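Local coordinates for protein 6-phosphogluconate dehydratase (Shewanella oneidensis, PDB 2GP4) that probably catalyses the dehydration of 6-phosphogluconate to 2-dehydro-3-deoxy-6-phosphogluconate in the Entner-Doudoroff pathway, and is seen here as an apo form lacking its iron-sulfur cluster, at residues 475-480 against 484-489; 491-496 against 562-567; 509-514 against 530-535; 540-545 against 571-576. All blocks are in the same frame, centred on the assembly; numbering follows the deposited sequence.

Contact 1 of 4, residues 475-480 against 484-489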
loop_
_atom_site.group_PDB
_atom_site.type_symbol
_atom_site.label_atom_id
_atom_site.label_comp_id
_atom_site.label_asym_id
_atom_site.label_seq_id
_atom_site.Cartn_x
_atom_site.Cartn_y
_atom_site.Cartn_z
ATOM N N ASN A 475 -7.487 -4.892 -23.605
ATOM C CA ASN A 475 -7.305 -4.392 -24.963
ATOM C C ASN A 475 -8.532 -4.579 -25.859
ATOM O O ASN A 475 -8.678 -3.877 -26.858
ATOM C CB ASN A 475 -6.070 -5.022 -25.608
ATOM C CG ASN A 475 -4.794 -4.695 -24.860
ATOM O OD1 ASN A 475 -4.419 -3.531 -24.717
ATOM N ND2 ASN A 475 -4.119 -5.725 -24.375
ATOM N N LYS A 476 -9.406 -5.515 -25.490
ATOM C CA LYS A 476 -10.642 -5.794 -26.225
ATOM C C LYS A 476 -11.712 -4.711 -26.049
ATOM O O LYS A 476 -12.714 -4.700 -26.777
ATOM C CB LYS A 476 -11.223 -7.139 -25.785
ATOM C CG LYS A 476 -10.504 -8.352 -26.333
ATOM C CD LYS A 476 -11.162 -9.622 -25.831
ATOM C CE LYS A 476 -10.703 -10.839 -26.621
ATOM N NZ LYS A 476 -9.368 -11.319 -26.196
ATOM N N LEU A 477 -11.494 -3.807 -25.094
ATOM C CA LEU A 477 -12.491 -2.812 -24.708
ATOM C C LEU A 477 -12.727 -1.727 -25.761
ATOM O O LEU A 477 -13.869 -1.316 -25.983
ATOM C CB LEU A 477 -12.122 -2.170 -23.363
ATOM C CG LEU A 477 -13.174 -1.235 -22.750
ATOM C CD1 LEU A 477 -14.376 -2.037 -22.255
ATOM C CD2 LEU A 477 -12.584 -0.380 -21.633
ATOM N N ASP A 478 -11.649 -1.264 -26.390
ATOM C CA ASP A 478 -11.712 -0.149 -27.342
ATOM C C ASP A 478 -12.583 -0.444 -28.577
ATOM O O ASP A 478 -13.362 0.409 -29.010
ATOM C CB ASP A 478 -10.301 0.280 -27.764
ATOM C CG ASP A 478 -10.292 1.596 -28.532
ATOM O OD1 ASP A 478 -10.836 2.603 -28.013
ATOM O OD2 ASP A 478 -9.731 1.621 -29.652
ATOM N N ALA A 479 -12.453 -1.648 -29.129
ATOM C CA ALA A 479 -13.241 -2.055 -30.295
ATOM C C ALA A 479 -14.740 -2.128 -29.972
ATOM O O ALA A 479 -15.592 -1.811 -30.811
ATOM C CB ALA A 479 -12.743 -3.388 -30.829
ATOM N N LEU A 480 -15.035 -2.547 -28.746
ATOM C CA LEU A 480 -16.391 -2.657 -28.233
ATOM C C LEU A 480 -16.975 -1.257 -28.053
ATOM O O LEU A 480 -18.137 -1.009 -28.390
ATOM C CB LEU A 480 -16.346 -3.405 -26.900
ATOM C CG LEU A 480 -17.443 -4.352 -26.411
ATOM C CD1 LEU A 480 -18.034 -5.221 -27.511
ATOM C CD2 LEU A 480 -16.847 -5.222 -25.315
ATOM N N GLY A 484 -20.053 1.182 -30.453
ATOM C CA GLY A 484 -21.185 1.739 -29.718
ATOM C C GLY A 484 -21.857 0.743 -28.791
ATOM O O GLY A 484 -22.943 1.010 -28.270
ATOM N N ALA A 485 -21.204 -0.398 -28.575
ATOM C CA ALA A 485 -21.743 -1.455 -27.714
ATOM C C ALA A 485 -21.784 -1.072 -26.231
ATOM O O ALA A 485 -22.482 -1.718 -25.445
ATOM C CB ALA A 485 -20.973 -2.759 -27.916
ATOM N N LEU A 486 -21.048 -0.024 -25.857
ATOM C CA LEU A 486 -21.017 0.445 -24.464
ATOM C C LEU A 486 -21.819 1.730 -24.236
ATOM O O LEU A 486 -21.879 2.238 -23.114
ATOM C CB LEU A 486 -19.573 0.647 -23.991
ATOM C CG LEU A 486 -18.563 -0.498 -24.102
ATOM C CD1 LEU A 486 -17.187 -0.013 -23.673
ATOM C CD2 LEU A 486 -18.999 -1.702 -23.276
ATOM N N ASP A 487 -22.434 2.252 -25.296
ATOM C CA ASP A 487 -23.220 3.482 -25.212
ATOM C C ASP A 487 -24.585 3.221 -24.571
ATOM O O ASP A 487 -25.633 3.574 -25.128
ATOM C CB ASP A 487 -23.384 4.116 -26.601
ATOM C CG ASP A 487 -22.078 4.677 -27.158
ATOM O OD1 ASP A 487 -21.075 4.782 -26.409
ATOM O OD2 ASP A 487 -22.062 5.017 -28.363
ATOM N N ARG A 488 -24.553 2.590 -23.400
ATOM C CA ARG A 488 -25.739 2.268 -22.604
ATOM C C ARG A 488 -25.315 1.941 -21.175
ATOM O O ARG A 488 -24.125 1.782 -20.901
ATOM C CB ARG A 488 -26.541 1.106 -23.216
ATOM C CG ARG A 488 -25.727 -0.019 -23.851
ATOM C CD ARG A 488 -25.266 -1.035 -22.831
ATOM N NE ARG A 488 -24.487 -2.114 -23.435
ATOM C CZ ARG A 488 -24.961 -3.326 -23.715
ATOM N NH1 ARG A 488 -26.227 -3.635 -23.461
ATOM N NH2 ARG A 488 -24.160 -4.234 -24.255
ATOM N N ASP A 489 -26.280 1.866 -20.264
ATOM C CA ASP A 489 -26.004 1.399 -18.911
ATOM C C ASP A 489 -25.440 -0.018 -18.993
ATOM O O ASP A 489 -26.017 -0.879 -19.665
ATOM C CB ASP A 489 -27.277 1.407 -18.059
ATOM C CG ASP A 489 -27.880 2.797 -17.899
ATOM O OD1 ASP A 489 -27.328 3.780 -18.434
ATOM O OD2 ASP A 489 -28.926 2.899 -17.234
#
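L480 and A485 supply the polar tie between helix 477-482 and the loop that follows it. The backbone N of A485 gives its hydrogen to L480 O over 3.1 Å, in a bent bond (138°). L480 O also accepts from S483 OG, so two donors grip this carbonyl where the helix runs out. G484, with positive phi, lets the chain reverse here.

The apolar contacts lie in two places. Beside the polar tie, L480 CD1 lies 3.9 Å from A485 CB, and A485 CB is 3.4 Å from L480 O. Deeper in, L477 and L486 cross at about a right angle and touch through one branch each, L477 CD1 to L486 CD1 at 3.7 Å. L477 reaches that methyl because its CG stands opposite the backbone N (chi1 -172°). Both of these leucines are buried against V492 of strand 490-494, and L480 and L486 also rest on V469 of strand 463-471.

Within 484-489, R488 folds back on the turn: its NE donates to A485 O at 2.9 Å, tilted out of the guanidinium plane, and NH2 adds a weak bond to the same oxygen. G484 to D487 is a type I turn, overlapped at its end by an inverse gamma turn centred on D487.

The bond from A485 N to L480 O, with G484 N bonded to F481 O inside it, makes a Schellman motif. It ends the helix of a beta-alpha-beta crossover linking the parallel neighbours 463-471 and 490-494.

Contact 2 of 4, residues 491-496 against 562-567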
loop_
_atom_site.group_PDB
_atom_site.type_symbol
_atom_site.label_atom_id
_atom_site.label_comp_id
_atom_site.label_asym_id
_atom_site.label_seq_id
_atom_site.Cartn_x
_atom_site.Cartn_y
_atom_site.Cartn_z
ATOM N N VAL A 491 -22.360 -2.930 -16.814
ATOM C CA VAL A 491 -21.215 -3.206 -15.961
ATOM C C VAL A 491 -20.172 -3.923 -16.814
ATOM O O VAL A 491 -20.401 -5.040 -17.273
ATOM C CB VAL A 491 -21.607 -4.039 -14.709
ATOM C CG1 VAL A 491 -20.375 -4.374 -13.865
ATOM C CG2 VAL A 491 -22.637 -3.294 -13.869
ATOM N N VAL A 492 -19.045 -3.259 -17.057
ATOM C CA VAL A 492 -17.941 -3.855 -17.818
ATOM C C VAL A 492 -17.133 -4.815 -16.929
ATOM O O VAL A 492 -16.485 -4.398 -15.958
ATOM C CB VAL A 492 -17.021 -2.775 -18.433
ATOM C CG1 VAL A 492 -15.849 -3.414 -19.181
ATOM C CG2 VAL A 492 -17.811 -1.860 -19.364
ATOM N N VAL A 493 -17.199 -6.102 -17.265
ATOM C CA VAL A 493 -16.517 -7.154 -16.524
ATOM C C VAL A 493 -15.231 -7.524 -17.245
ATOM O O VAL A 493 -15.254 -7.945 -18.405
ATOM C CB VAL A 493 -17.406 -8.420 -16.389
ATOM C CG1 VAL A 493 -16.623 -9.590 -15.765
ATOM C CG2 VAL A 493 -18.680 -8.111 -15.592
ATOM N N VAL A 494 -14.111 -7.362 -16.546
ATOM C CA VAL A 494 -12.804 -7.703 -17.080
ATOM C C VAL A 494 -12.220 -8.851 -16.260
ATOM O O VAL A 494 -11.830 -8.674 -15.105
ATOM C CB VAL A 494 -11.848 -6.494 -17.058
ATOM C CG1 VAL A 494 -10.567 -6.820 -17.810
ATOM C CG2 VAL A 494 -12.523 -5.248 -17.654
ATOM N N LYS A 495 -12.171 -10.034 -16.857
ATOM C CA LYS A 495 -11.717 -11.208 -16.137
ATOM C C LYS A 495 -10.343 -11.673 -16.623
ATOM O O LYS A 495 -9.804 -11.129 -17.596
ATOM C CB LYS A 495 -12.765 -12.324 -16.219
ATOM C CG LYS A 495 -13.144 -12.735 -17.632
ATOM C CD LYS A 495 -14.042 -13.947 -17.610
ATOM C CE LYS A 495 -14.301 -14.453 -19.017
ATOM N NZ LYS A 495 -15.298 -15.558 -18.991
ATOM N N GLY A 496 -9.783 -12.657 -15.918
ATOM C CA GLY A 496 -8.448 -13.184 -16.208
ATOM C C GLY A 496 -7.350 -12.182 -15.906
ATOM O O GLY A 496 -6.319 -12.152 -16.584
ATOM N N ASP A 562 -26.408 -10.527 -18.386
ATOM C CA ASP A 562 -26.674 -10.784 -16.968
ATOM C C ASP A 562 -26.699 -9.481 -16.188
ATOM O O ASP A 562 -25.856 -8.611 -16.405
ATOM C CB ASP A 562 -25.595 -11.681 -16.362
ATOM C CG ASP A 562 -25.545 -13.063 -16.983
ATOM O OD1 ASP A 562 -26.447 -13.416 -17.773
ATOM O OD2 ASP A 562 -24.588 -13.803 -16.672
ATOM N N LEU A 563 -27.664 -9.342 -15.284
ATOM C CA LEU A 563 -27.706 -8.175 -14.409
ATOM C C LEU A 563 -26.694 -8.322 -13.281
ATOM O O LEU A 563 -26.643 -9.352 -12.603
ATOM C CB LEU A 563 -29.106 -7.950 -13.830
ATOM C CG LEU A 563 -30.205 -7.199 -14.602
ATOM C CD1 LEU A 563 -29.671 -6.024 -15.436
ATOM C CD2 LEU A 563 -31.010 -8.142 -15.470
ATOM N N ILE A 564 -25.888 -7.282 -13.097
ATOM C CA ILE A 564 -24.943 -7.201 -11.994
ATOM C C ILE A 564 -25.224 -5.948 -11.184
ATOM O O ILE A 564 -25.307 -4.848 -11.736
ATOM C CB ILE A 564 -23.501 -7.151 -12.502
ATOM C CG1 ILE A 564 -23.001 -8.560 -12.796
ATOM C CG2 ILE A 564 -22.595 -6.450 -11.494
ATOM C CD1 ILE A 564 -21.852 -8.603 -13.780
ATOM N N ARG A 565 -25.371 -6.121 -9.876
ATOM C CA ARG A 565 -25.607 -5.002 -8.982
ATOM C C ARG A 565 -24.321 -4.696 -8.230
ATOM O O ARG A 565 -23.843 -5.524 -7.455
ATOM C CB ARG A 565 -26.750 -5.319 -8.005
ATOM C CG ARG A 565 -27.134 -4.168 -7.070
ATOM C CD ARG A 565 -28.151 -4.583 -6.000
ATOM N NE ARG A 565 -29.428 -5.012 -6.573
ATOM C CZ ARG A 565 -30.029 -6.177 -6.325
ATOM N NH1 ARG A 565 -29.496 -7.058 -5.484
ATOM N NH2 ARG A 565 -31.185 -6.456 -6.911
ATOM N N VAL A 566 -23.747 -3.525 -8.489
ATOM C CA VAL A 566 -22.681 -2.992 -7.637
ATOM C C VAL A 566 -23.271 -1.916 -6.727
ATOM O O VAL A 566 -23.600 -0.816 -7.164
ATOM C CB VAL A 566 -21.421 -2.505 -8.439
ATOM C CG1 VAL A 566 -21.796 -1.553 -9.551
ATOM C CG2 VAL A 566 -20.387 -1.874 -7.511
ATOM N N ASP A 567 -23.444 -2.274 -5.464
ATOM C CA ASP A 567 -24.021 -1.381 -4.476
ATOM C C ASP A 567 -22.967 -1.038 -3.427
ATOM O O ASP A 567 -22.693 -1.827 -2.522
ATOM C CB ASP A 567 -25.248 -2.040 -3.831
ATOM C CG ASP A 567 -26.121 -1.054 -3.076
ATOM O OD1 ASP A 567 -25.587 -0.231 -2.296
ATOM O OD2 ASP A 567 -27.360 -1.114 -3.254
#
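I564 turns CG2 opposite its backbone N and CG1 opposite its carbonyl carbon (chi1 -83°), which splits the side chain between two valines of strand 490-494. A further extended torsion (chi2 157°) carries CD1 outward to V493, while CG2 stays close to the main chain and faces V491, both of whose methyls meet it.

At the V491 end the two side chains cross at about a right angle. I564 CG2 sits against both branches, 3.9 Å from V491 CG1 and 4.0 Å from V491 CG2. V491 CG2 also comes up to the main chain, 3.8 Å from I564 O. Toward V493 the approach is oblique and narrower: a single pair of methyls meets, I564 CD1 and V493 CG2, at 3.7 Å. The strands share no backbone bonds; V491 and V493 are paired instead with strand 463-471, which lies between the two in the sheet.

All three residues are buried. M527 of strand 524-528 touches both V491 and I564, and L575 and V558 pack on I564. R565 points the opposite way from I564 and is held by salt bridges to E465 and E572. Strand 563-567 thus has an apolar inner face, and an outer one that carries the charges of R565 and D567.

That side chains two strands apart touch fits a strongly curled sheet. The contact belongs to the apolar, concave interior of the mixed sheet of the mainly beta C-terminal domain.

Contact 3 of 4, residues 509-514 against 530-535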
loop_
_atom_site.group_PDB
_atom_site.type_symbol
_atom_site.label_atom_id
_atom_site.label_comp_id
_atom_site.label_asym_id
_atom_site.label_seq_id
_atom_site.Cartn_x
_atom_site.Cartn_y
_atom_site.Cartn_z
ATOM N N LYS A 509 -6.049 1.115 -19.137
ATOM C CA LYS A 509 -6.884 1.420 -20.302
ATOM C C LYS A 509 -8.395 1.385 -20.030
ATOM O O LYS A 509 -9.196 1.542 -20.953
ATOM C CB LYS A 509 -6.532 0.480 -21.464
ATOM C CG LYS A 509 -5.162 0.752 -22.086
ATOM C CD LYS A 509 -4.703 -0.382 -22.996
ATOM C CE LYS A 509 -5.318 -0.283 -24.380
ATOM N NZ LYS A 509 -4.559 -1.118 -25.359
ATOM N N LEU A 510 -8.774 1.198 -18.766
ATOM C CA LEU A 510 -10.172 0.962 -18.391
ATOM C C LEU A 510 -10.943 2.213 -17.977
ATOM O O LEU A 510 -12.026 2.488 -18.509
ATOM C CB LEU A 510 -10.249 -0.089 -17.278
ATOM C CG LEU A 510 -10.594 -1.540 -17.633
ATOM C CD1 LEU A 510 -10.205 -1.921 -19.058
ATOM C CD2 LEU A 510 -9.982 -2.509 -16.622
ATOM N N THR A 511 -10.375 2.960 -17.032
ATOM C CA THR A 511 -11.043 4.120 -16.422
ATOM C C THR A 511 -11.395 5.289 -17.367
ATOM O O THR A 511 -12.459 5.893 -17.203
ATOM C CB THR A 511 -10.266 4.655 -15.188
ATOM O OG1 THR A 511 -8.944 5.037 -15.582
ATOM C CG2 THR A 511 -10.181 3.590 -14.092
ATOM N N PRO A 512 -10.511 5.627 -18.337
ATOM C CA PRO A 512 -10.789 6.800 -19.175
ATOM C C PRO A 512 -12.070 6.689 -20.008
ATOM O O PRO A 512 -12.871 7.623 -20.025
ATOM C CB PRO A 512 -9.565 6.879 -20.106
ATOM C CG PRO A 512 -8.502 6.077 -19.422
ATOM C CD PRO A 512 -9.232 4.989 -18.708
ATOM N N LEU A 513 -12.254 5.561 -20.689
ATOM C CA LEU A 513 -13.415 5.368 -21.556
ATOM C C LEU A 513 -14.711 5.277 -20.752
ATOM O O LEU A 513 -15.718 5.899 -21.107
ATOM C CB LEU A 513 -13.241 4.134 -22.456
ATOM C CG LEU A 513 -12.013 4.043 -23.384
ATOM C CD1 LEU A 513 -12.185 2.904 -24.390
ATOM C CD2 LEU A 513 -11.716 5.356 -24.110
ATOM N N LEU A 514 -14.673 4.521 -19.657
ATOM C CA LEU A 514 -15.838 4.365 -18.791
ATOM C C LEU A 514 -16.256 5.666 -18.126
ATOM O O LEU A 514 -17.451 5.910 -17.934
ATOM C CB LEU A 514 -15.601 3.263 -17.764
ATOM C CG LEU A 514 -16.089 1.946 -18.370
ATOM C CD1 LEU A 514 -14.977 0.917 -18.484
ATOM C CD2 LEU A 514 -17.304 1.409 -17.618
ATOM N N GLY A 530 -8.766 -8.204 -11.247
ATOM C CA GLY A 530 -7.502 -7.491 -11.221
ATOM C C GLY A 530 -7.598 -6.139 -10.540
ATOM O O GLY A 530 -8.340 -5.970 -9.574
ATOM N N ARG A 531 -6.847 -5.177 -11.067
ATOM C CA ARG A 531 -6.681 -3.864 -10.458
ATOM C C ARG A 531 -6.385 -2.824 -11.534
ATOM O O ARG A 531 -5.992 -3.174 -12.644
ATOM C CB ARG A 531 -5.525 -3.903 -9.445
ATOM C CG ARG A 531 -4.185 -4.357 -10.039
ATOM C CD ARG A 531 -3.036 -4.150 -9.083
ATOM N NE ARG A 531 -1.769 -4.648 -9.628
ATOM C CZ ARG A 531 -0.570 -4.446 -9.075
ATOM N NH1 ARG A 531 -0.453 -3.753 -7.947
ATOM N NH2 ARG A 531 0.520 -4.942 -9.648
HETATM N N MSE A 532 -6.572 -1.553 -11.202
HETATM C CA MSE A 532 -6.156 -0.460 -12.078
HETATM C C MSE A 532 -4.853 0.149 -11.561
HETATM O O MSE A 532 -4.092 -0.517 -10.859
HETATM C CB MSE A 532 -7.255 0.597 -12.182
HETATM C CG MSE A 532 -8.261 0.321 -13.273
HETATM SE SE MSE A 532 -9.515 -1.081 -12.789
HETATM C CE MSE A 532 -11.115 0.027 -12.653
ATOM N N SER A 533 -4.603 1.410 -11.904
ATOM C CA SER A 533 -3.432 2.156 -11.420
ATOM C C SER A 533 -3.273 2.168 -9.893
ATOM O O SER A 533 -2.194 2.467 -9.379
ATOM C CB SER A 533 -3.493 3.599 -11.924
ATOM O OG SER A 533 -4.697 4.230 -11.516
ATOM N N GLY A 534 -4.347 1.854 -9.174
ATOM C CA GLY A 534 -4.355 1.981 -7.719
ATOM C C GLY A 534 -4.956 3.291 -7.231
ATOM O O GLY A 534 -5.205 3.457 -6.033
ATOM N N ALA A 535 -5.194 4.214 -8.163
ATOM C CA ALA A 535 -5.780 5.518 -7.858
ATOM C C ALA A 535 -7.313 5.444 -7.723
ATOM O O ALA A 535 -7.911 4.385 -7.944
ATOM C CB ALA A 535 -5.378 6.542 -8.934
#
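M532, a selenomethionine, lies against L510 and T511 at the beginning of helix 511-519. This helix belongs to the beta-alpha-beta crossover that joins the parallel strands 490-494 and 524-528, and M532 comes from the loop leaving the second of them. The contact joins that loop to the start of the crossover helix.

The buried part is the inner one. M532 is bent at both chi2 (76°) and chi3 (112°), which brings its selenium and its terminal methyl round toward the helix. L510 meets it at about a right angle, with CD2 4.1 Å from SE of M532. This side is buried on L526 of strand 524-528, which touches both L510 and M532, and L477 of the preceding helix packs on L510.

T511 packs just as closely but forms the more open edge. Its methyl and the M532 chain slide past each other in opposite directions, so one carbon of T511 spans two of M532: T511 CG2 is 3.9 Å from M532 CG and 4.0 Å from M532 CE. With OG1 placed between the backbone N and the carbonyl carbon (chi1 59°), it is CG2 that faces the loop. T511 is partly exposed, and beyond it the segments part: S533 OG stays 5.9 Å from T511 OG1.

The loop has other anchors. R531, directed away from the helix, bonds through NE to M504 O and through NH1 to N322 OD1. Past the serine, A535 is exposed, and its backbone N makes a weak hydrogen bond of 3.4 Å to S533 OG.

Contact 4 of 4, residues 540-545 against 571-576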
loop_
_atom_site.group_PDB
_atom_site.type_symbol
_atom_site.label_atom_id
_atom_site.label_comp_id
_atom_site.label_asym_id
_atom_site.label_seq_id
_atom_site.Cartn_x
_atom_site.Cartn_y
_atom_site.Cartn_z
ATOM N N PRO A 540 -17.662 3.873 -10.365
ATOM C CA PRO A 540 -17.607 2.808 -9.363
ATOM C C PRO A 540 -16.884 1.595 -9.932
ATOM O O PRO A 540 -17.244 1.102 -11.009
ATOM C CB PRO A 540 -19.087 2.479 -9.109
ATOM C CG PRO A 540 -19.807 2.994 -10.321
ATOM C CD PRO A 540 -19.056 4.222 -10.710
ATOM N N ALA A 541 -15.860 1.135 -9.223
ATOM C CA ALA A 541 -15.080 -0.013 -9.680
ATOM C C ALA A 541 -14.905 -1.055 -8.574
ATOM O O ALA A 541 -14.277 -0.784 -7.552
ATOM C CB ALA A 541 -13.731 0.448 -10.207
ATOM N N ALA A 542 -15.484 -2.235 -8.775
ATOM C CA ALA A 542 -15.242 -3.365 -7.887
ATOM C C ALA A 542 -13.983 -4.079 -8.358
ATOM O O ALA A 542 -13.954 -4.622 -9.457
ATOM C CB ALA A 542 -16.426 -4.299 -7.877
ATOM N N ILE A 543 -12.940 -4.047 -7.529
ATOM C CA ILE A 543 -11.605 -4.533 -7.912
ATOM C C ILE A 543 -11.098 -5.625 -6.964
ATOM O O ILE A 543 -11.615 -5.776 -5.852
ATOM C CB ILE A 543 -10.559 -3.372 -7.985
ATOM C CG1 ILE A 543 -10.385 -2.688 -6.621
ATOM C CG2 ILE A 543 -10.941 -2.355 -9.057
ATOM C CD1 ILE A 543 -9.181 -1.761 -6.528
ATOM N N HIS A 544 -10.082 -6.376 -7.401
ATOM C CA HIS A 544 -9.515 -7.477 -6.602
ATOM C C HIS A 544 -10.541 -8.593 -6.336
ATOM O O HIS A 544 -10.378 -9.378 -5.397
ATOM C CB HIS A 544 -8.929 -6.962 -5.266
ATOM C CG HIS A 544 -7.920 -5.866 -5.423
ATOM N ND1 HIS A 544 -7.117 -5.444 -4.388
ATOM C CD2 HIS A 544 -7.583 -5.105 -6.492
ATOM C CE1 HIS A 544 -6.331 -4.470 -4.810
ATOM N NE2 HIS A 544 -6.594 -4.245 -6.084
ATOM N N LEU A 545 -11.584 -8.659 -7.168
ATOM C CA LEU A 545 -12.616 -9.695 -7.045
ATOM C C LEU A 545 -12.011 -11.086 -6.865
ATOM O O LEU A 545 -11.090 -11.490 -7.585
ATOM C CB LEU A 545 -13.591 -9.684 -8.233
ATOM C CG LEU A 545 -14.786 -10.642 -8.114
ATOM C CD1 LEU A 545 -15.595 -10.402 -6.834
ATOM C CD2 LEU A 545 -15.693 -10.564 -9.335
ATOM N N GLY A 571 -22.851 -2.365 0.406
ATOM C CA GLY A 571 -21.689 -3.244 0.362
ATOM C C GLY A 571 -22.014 -4.525 -0.378
ATOM O O GLY A 571 -21.391 -5.563 -0.159
ATOM N N GLU A 572 -23.006 -4.445 -1.257
ATOM C CA GLU A 572 -23.478 -5.601 -1.997
ATOM C C GLU A 572 -22.859 -5.653 -3.395
ATOM O O GLU A 572 -22.772 -4.638 -4.087
ATOM C CB GLU A 572 -25.011 -5.593 -2.085
ATOM C CG GLU A 572 -25.638 -6.947 -2.455
ATOM C CD GLU A 572 -27.125 -6.856 -2.839
ATOM O OE1 GLU A 572 -27.720 -5.756 -2.755
ATOM O OE2 GLU A 572 -27.700 -7.899 -3.229
ATOM N N LEU A 573 -22.420 -6.850 -3.780
ATOM C CA LEU A 573 -21.993 -7.150 -5.139
ATOM C C LEU A 573 -22.657 -8.465 -5.562
ATOM O O LEU A 573 -22.249 -9.542 -5.122
ATOM C CB LEU A 573 -20.469 -7.261 -5.200
ATOM C CG LEU A 573 -19.797 -7.504 -6.549
ATOM C CD1 LEU A 573 -19.888 -6.267 -7.433
ATOM C CD2 LEU A 573 -18.360 -7.878 -6.317
ATOM N N SER A 574 -23.682 -8.367 -6.407
ATOM C CA SER A 574 -24.483 -9.525 -6.776
ATOM C C SER A 574 -24.622 -9.725 -8.278
ATOM O O SER A 574 -24.912 -8.781 -9.008
ATOM C CB SER A 574 -25.885 -9.424 -6.164
ATOM O OG SER A 574 -25.832 -9.356 -4.748
ATOM N N LEU A 575 -24.426 -10.966 -8.722
ATOM C CA LEU A 575 -24.837 -11.389 -10.052
ATOM C C LEU A 575 -26.283 -11.880 -9.960
ATOM O O LEU A 575 -26.585 -12.837 -9.243
ATOM C CB LEU A 575 -23.915 -12.488 -10.588
ATOM C CG LEU A 575 -24.151 -13.025 -12.008
ATOM C CD1 LEU A 575 -23.937 -11.943 -13.067
ATOM C CD2 LEU A 575 -23.274 -14.244 -12.288
ATOM N N LEU A 576 -27.174 -11.216 -10.686
ATOM C CA LEU A 576 -28.610 -11.447 -10.542
ATOM C C LEU A 576 -29.108 -12.588 -11.423
ATOM O O LEU A 576 -29.987 -12.406 -12.267
ATOM C CB LEU A 576 -29.390 -10.155 -10.806
ATOM C CG LEU A 576 -29.488 -9.103 -9.693
ATOM C CD1 LEU A 576 -28.145 -8.614 -9.229
ATOM C CD2 LEU A 576 -30.323 -7.930 -10.178
#
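L573 forks over A542 and L545, one branch to each, inside the curled mixed sheet of the C-terminal domain. Strands 541-546 and 572-575 are far apart in strand order, with four strands between them, yet the sheet bends so strongly that their inward side chains meet across its interior, as in a barrel-like arrangement. The backbones keep their distance, the nearest CA atoms, those of A542 and L573, being 8.2 Å apart; the side chains bridge the gap.

L573 stretches out from its strand with CG opposite the backbone N (chi1 -177°), its two methyls spread along the far strand, one to each side chain. CD1 of L573 comes down on the single methyl of A542, 4.0 Å from A542 CB. The other branch goes to L545, whose side chain is extended in the same way and lies at a slant to L573; here L573 CD2 and L545 CD1 are 3.8 Å apart. L545 can join A542 in facing L573 because the chain turns a corner at H544, where phi is positive.

M527 of strand 524-528 touches both leucines, and I555 and A450 pack on L545. All three residues of the contact are buried.

The opposite face of strand 572-575 is polar. Its start pairs with strand 563-567 through a G1 beta bulge, in which G571 and E572 both face D567. On that face S574 OG donates to E572 OE2 at 2.8 Å, reaching it on the anti side, 35° out of the carboxylate plane.

How the contacts relate
All four contacts belong to the C-terminal half of the chain and gather round one mixed sheet. Contacts 2 and 4 lie inside its curve, centres 7 Å apart, and strands 563-567 and 572-575 pair directly, L563 O with L576 N and D567 N with E572 O. Contacts 1 and 3 belong to the helical layer outside, centres 15 Å apart, joined by N475 with K509. V492 against L514 links contacts 2 and 3; G530 O with H544 N links contacts 3 and 4. Contact 1 comes first in sequence; contact 3 falls between the segments of contact 2, and the segments of contacts 2 and 4 alternate along the chain. The helices thus pack on strands whose other face lines the apolar interior.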